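Side-chain contacts in Dhd127_b (Synthetic construct, PDB 6DLM), which serves as one helical-hairpin subunit of a computationally designed coiled-coil heterodimer, pairing with its partner chain Dhd127_a: residues H17-R20 with L21-E24; Y6-K9 with D10-D13. One frame throughout, in Å; residues are numbered along the deposited sequence.

Contact 1: H17-R20 with L21-E24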
loop_
_atom_site.group_PDB
_atom_site.type_symbol
_atom_site.label_atom_id
_atom_site.label_comp_id
_atom_site.label_asym_id
_atom_site.label_seq_id
_atom_site.Cartn_x
_atom_site.Cartn_y
_atom_site.Cartn_z
ATOM N N HIS B 17 -10.883 -6.044 1.154
ATOM C CA HIS B 17 -10.480 -5.981 2.546
ATOM C C HIS B 17 -9.008 -5.550 2.628
ATOM O O HIS B 17 -8.666 -4.706 3.442
ATOM C CB HIS B 17 -10.647 -7.341 3.201
ATOM C CG HIS B 17 -10.223 -7.379 4.633
ATOM N ND1 HIS B 17 -11.046 -6.989 5.663
ATOM C CD2 HIS B 17 -9.066 -7.780 5.207
ATOM C CE1 HIS B 17 -10.411 -7.137 6.811
ATOM N NE2 HIS B 17 -9.206 -7.610 6.562
ATOM N N LEU B 18 -8.176 -6.112 1.763
ATOM C CA LEU B 18 -6.766 -5.745 1.725
ATOM C C LEU B 18 -6.588 -4.266 1.368
ATOM O O LEU B 18 -5.785 -3.590 1.985
ATOM C CB LEU B 18 -6.011 -6.631 0.739
ATOM C CG LEU B 18 -4.512 -6.387 0.568
ATOM C CD1 LEU B 18 -3.783 -6.442 1.889
ATOM C CD2 LEU B 18 -3.915 -7.398 -0.392
ATOM N N LEU B 19 -7.358 -3.776 0.403
ATOM C CA LEU B 19 -7.282 -2.368 0.030
ATOM C C LEU B 19 -7.655 -1.462 1.223
ATOM O O LEU B 19 -7.048 -0.430 1.412
ATOM C CB LEU B 19 -8.173 -2.062 -1.170
ATOM C CG LEU B 19 -7.691 -2.606 -2.516
ATOM C CD1 LEU B 19 -8.593 -2.091 -3.624
ATOM C CD2 LEU B 19 -6.246 -2.219 -2.783
ATOM N N ARG B 20 -8.638 -1.859 2.014
ATOM C CA ARG B 20 -8.993 -1.061 3.180
ATOM C C ARG B 20 -7.811 -0.983 4.163
ATOM O O ARG B 20 -7.532 0.082 4.687
ATOM C CB ARG B 20 -10.250 -1.599 3.853
ATOM C CG ARG B 20 -11.512 -1.234 3.093
ATOM C CD ARG B 20 -12.782 -1.558 3.856
ATOM N NE ARG B 20 -13.027 -2.984 3.946
ATOM C CZ ARG B 20 -13.624 -3.698 3.002
ATOM N NH1 ARG B 20 -14.030 -3.115 1.890
ATOM N NH2 ARG B 20 -13.808 -4.995 3.169
ATOM N N LEU B 21 -7.129 -2.095 4.401
ATOM C CA LEU B 21 -5.942 -2.070 5.255
ATOM C C LEU B 21 -4.834 -1.192 4.636
ATOM O O LEU B 21 -4.183 -0.442 5.336
ATOM C CB LEU B 21 -5.425 -3.478 5.515
ATOM C CG LEU B 21 -4.383 -3.630 6.621
ATOM C CD1 LEU B 21 -4.874 -3.075 7.946
ATOM C CD2 LEU B 21 -4.009 -5.087 6.775
ATOM N N ILE B 22 -4.646 -1.298 3.328
ATOM C CA ILE B 22 -3.658 -0.478 2.641
ATOM C C ILE B 22 -3.995 1.012 2.768
ATOM O O ILE B 22 -3.128 1.822 3.016
ATOM C CB ILE B 22 -3.565 -0.872 1.158
ATOM C CG1 ILE B 22 -2.868 -2.227 1.033
ATOM C CG2 ILE B 22 -2.818 0.186 0.369
ATOM C CD1 ILE B 22 -2.828 -2.770 -0.375
ATOM N N GLU B 23 -5.259 1.362 2.592
ATOM C CA GLU B 23 -5.667 2.754 2.766
ATOM C C GLU B 23 -5.431 3.210 4.226
ATOM O O GLU B 23 -5.047 4.341 4.452
ATOM C CB GLU B 23 -7.086 2.984 2.264
ATOM C CG GLU B 23 -7.190 2.629 0.785
ATOM C CD GLU B 23 -8.175 3.484 0.019
ATOM O OE1 GLU B 23 -7.846 3.908 -1.104
ATOM O OE2 GLU B 23 -9.278 3.734 0.539
ATOM N N GLU B 24 -5.634 2.319 5.182
ATOM C CA GLU B 24 -5.339 2.648 6.569
ATOM C C GLU B 24 -3.838 2.961 6.708
ATOM O O GLU B 24 -3.471 3.900 7.393
ATOM C CB GLU B 24 -5.713 1.499 7.500
ATOM C CG GLU B 24 -5.362 1.762 8.953
ATOM C CD GLU B 24 -5.957 0.735 9.908
ATOM O OE1 GLU B 24 -6.904 0.031 9.516
ATOM O OE2 GLU B 24 -5.483 0.639 11.055
#
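Four successive i to i+4 hydrogen bonds tie 17-20 to 21-24 in one unbroken stretch of alpha-helix. Leu21 N bonds to His17 O at 3.2 Å. Ile22 N reaches Leu18 O at 2.9 Å. Glu23 N to Leu19 O is 2.8 Å. Glu24 N to Arg20 O is 3.0 Å. The side chains meet around Ile22. Its CG1 sits beside the backbone N (chi1 -72°), which turns CD1 back along the helix. CD1 lies 4.1 Å from Leu18 CG and 4.2 Å from Leu19 CD2, so one methyl touches two leucines of the preceding turn. This is consistent with the apolar stripe of a designed coiled coil. Leu18 and Leu21 face helix 44-75 of the same hairpin, where Leu21 packs on Ile56 and Glu59. Leu19 and Ile22 face the chain of Dhd127_a, where Ile22 packs on Leu18 of that chain. Glu23 CG, beside its own backbone N, lies 3.1 Å from Leu19 O. The Glu23 OE1 atom makes a salt bridge with Arg64 of the Dhd127_a chain.

Contact 2: Y6-K9 with D10-D13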
loop_
_atom_site.group_PDB
_atom_site.type_symbol
_atom_site.label_atom_id
_atom_site.label_comp_id
_atom_site.label_asym_id
_atom_site.label_seq_id
_atom_site.Cartn_x
_atom_site.Cartn_y
_atom_site.Cartn_z
ATOM N N TYR B 6 -19.177 -18.453 -6.264
ATOM C CA TYR B 6 -18.505 -17.257 -5.745
ATOM C C TYR B 6 -16.979 -17.331 -5.640
ATOM O O TYR B 6 -16.399 -16.735 -4.752
ATOM C CB TYR B 6 -19.081 -16.864 -4.378
ATOM C CG TYR B 6 -20.577 -16.639 -4.339
ATOM C CD1 TYR B 6 -21.451 -17.688 -4.112
ATOM C CD2 TYR B 6 -21.108 -15.375 -4.483
ATOM C CE1 TYR B 6 -22.813 -17.485 -4.063
ATOM C CE2 TYR B 6 -22.468 -15.162 -4.434
ATOM C CZ TYR B 6 -23.316 -16.223 -4.219
ATOM O OH TYR B 6 -24.668 -16.012 -4.164
ATOM N N ILE B 7 -16.324 -18.007 -6.573
ATOM C CA ILE B 7 -14.878 -18.106 -6.534
ATOM C C ILE B 7 -14.280 -16.721 -6.762
ATOM O O ILE B 7 -13.422 -16.281 -6.028
ATOM C CB ILE B 7 -14.376 -19.092 -7.599
ATOM C CG1 ILE B 7 -14.770 -18.609 -8.988
ATOM C CG2 ILE B 7 -14.962 -20.468 -7.350
ATOM C CD1 ILE B 7 -14.135 -19.400 -10.106
ATOM N N ILE B 8 -14.713 -16.059 -7.817
ATOM C CA ILE B 8 -14.243 -14.708 -8.099
ATOM C C ILE B 8 -14.660 -13.711 -7.012
ATOM O O ILE B 8 -13.862 -12.881 -6.614
ATOM C CB ILE B 8 -14.745 -14.195 -9.455
ATOM C CG1 ILE B 8 -14.167 -15.049 -10.588
ATOM C CG2 ILE B 8 -14.349 -12.746 -9.651
ATOM C CD1 ILE B 8 -12.710 -15.395 -10.403
ATOM N N LYS B 9 -15.889 -13.815 -6.532
ATOM C CA LYS B 9 -16.359 -12.921 -5.491
ATOM C C LYS B 9 -15.497 -13.068 -4.221
ATOM O O LYS B 9 -15.146 -12.065 -3.622
ATOM C CB LYS B 9 -17.841 -13.176 -5.196
ATOM C CG LYS B 9 -18.524 -12.187 -4.258
ATOM C CD LYS B 9 -18.505 -10.756 -4.761
ATOM C CE LYS B 9 -19.448 -9.849 -3.978
ATOM N NZ LYS B 9 -19.196 -9.825 -2.513
ATOM N N ASP B 10 -15.122 -14.283 -3.853
ATOM C CA ASP B 10 -14.290 -14.461 -2.670
ATOM C C ASP B 10 -12.945 -13.736 -2.816
ATOM O O ASP B 10 -12.480 -13.110 -1.876
ATOM C CB ASP B 10 -14.003 -15.930 -2.433
ATOM C CG ASP B 10 -15.108 -16.644 -1.685
ATOM O OD1 ASP B 10 -16.056 -15.997 -1.218
ATOM O OD2 ASP B 10 -15.003 -17.871 -1.563
ATOM N N ILE B 11 -12.329 -13.853 -3.981
ATOM C CA ILE B 11 -11.074 -13.159 -4.237
ATOM C C ILE B 11 -11.235 -11.638 -4.190
ATOM O O ILE B 11 -10.431 -10.949 -3.585
ATOM C CB ILE B 11 -10.552 -13.494 -5.636
ATOM C CG1 ILE B 11 -9.986 -14.907 -5.664
ATOM C CG2 ILE B 11 -9.504 -12.478 -6.061
ATOM C CD1 ILE B 11 -9.913 -15.473 -7.062
ATOM N N LEU B 12 -12.269 -11.132 -4.841
ATOM C CA LEU B 12 -12.538 -9.707 -4.835
ATOM C C LEU B 12 -12.832 -9.195 -3.417
ATOM O O LEU B 12 -12.345 -8.142 -3.041
ATOM C CB LEU B 12 -13.701 -9.384 -5.763
ATOM C CG LEU B 12 -13.441 -9.701 -7.235
ATOM C CD1 LEU B 12 -14.691 -9.459 -8.066
ATOM C CD2 LEU B 12 -12.275 -8.888 -7.755
ATOM N N ASP B 13 -13.602 -9.948 -2.641
ATOM C CA ASP B 13 -13.884 -9.535 -1.270
ATOM C C ASP B 13 -12.583 -9.439 -0.462
ATOM O O ASP B 13 -12.381 -8.484 0.254
ATOM C CB ASP B 13 -14.814 -10.535 -0.581
ATOM C CG ASP B 13 -16.210 -10.542 -1.172
ATOM O OD1 ASP B 13 -16.516 -9.651 -1.978
ATOM O OD2 ASP B 13 -16.993 -11.434 -0.822
#
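Lys9 turns its CG to the far side of CA-CB from the backbone N (chi1 -172°), and the chain then bends at chi2 and again at chi4, which carries NZ over to the Asp13 carboxylate. Asp13 CG sits beside its own backbone N (chi1 -68°), which brings the carboxylate close to Lys9 NZ. The result is an i to i+4 salt bridge. Lys9 NZ lies 2.7 Å from Asp13 OD1, on the syn lone pair of that oxygen. A second, weak bond of 3.2 Å joins Lys9 NZ to Asp13 OD2, so the ammonium reaches both oxygens. The lysine methylenes bend past the carboxylate, with Lys9 CD 3.6 Å from Asp13 OD1. Were Asp13 replaced by an alanine, the Lys9 ammonium would probably lose this mate and the lysine chain would be freer to swing. In the backbone, Asp13 N bonds to Lys9 O at 2.8 Å and Leu12 N to Ile8 O at 3.0 Å. Tyr6 holds the N-cap position, and its O accepts Asp10 N at 2.9 Å in the first turn of the helix. On the apolar side, the CG2 branch of Ile8 touches Leu12 CD1 at 3.7 Å. The CD1 methyls of Ile8 and Ile11 are more distant, at 4.4 Å. Ile8 and Ile11 both pack on Val74 of helix 44-75, near the C-terminal end of the hairpin. Ile8 also meets Arg4 and Leu12 meets Arg71, both of the Dhd127_a chain.

In the fold
Both contacts lie on helix 7-37, with contact 2 first along the chain. Their centres are about 16 Å apart. Contact 2 is at the start of the helix, its centre about 20 Å from the centre of the chain. Contact 1 is much nearer the middle, about 5 Å from that centre. Helix 44-75 runs antiparallel alongside, so 6-13 meets its last turns and 17-24 meets an earlier part. Each contact also packs against the Dhd127_a chain. The ion pairs differ in reach: within the helix in contact 2, across the dimer interface in contact 1.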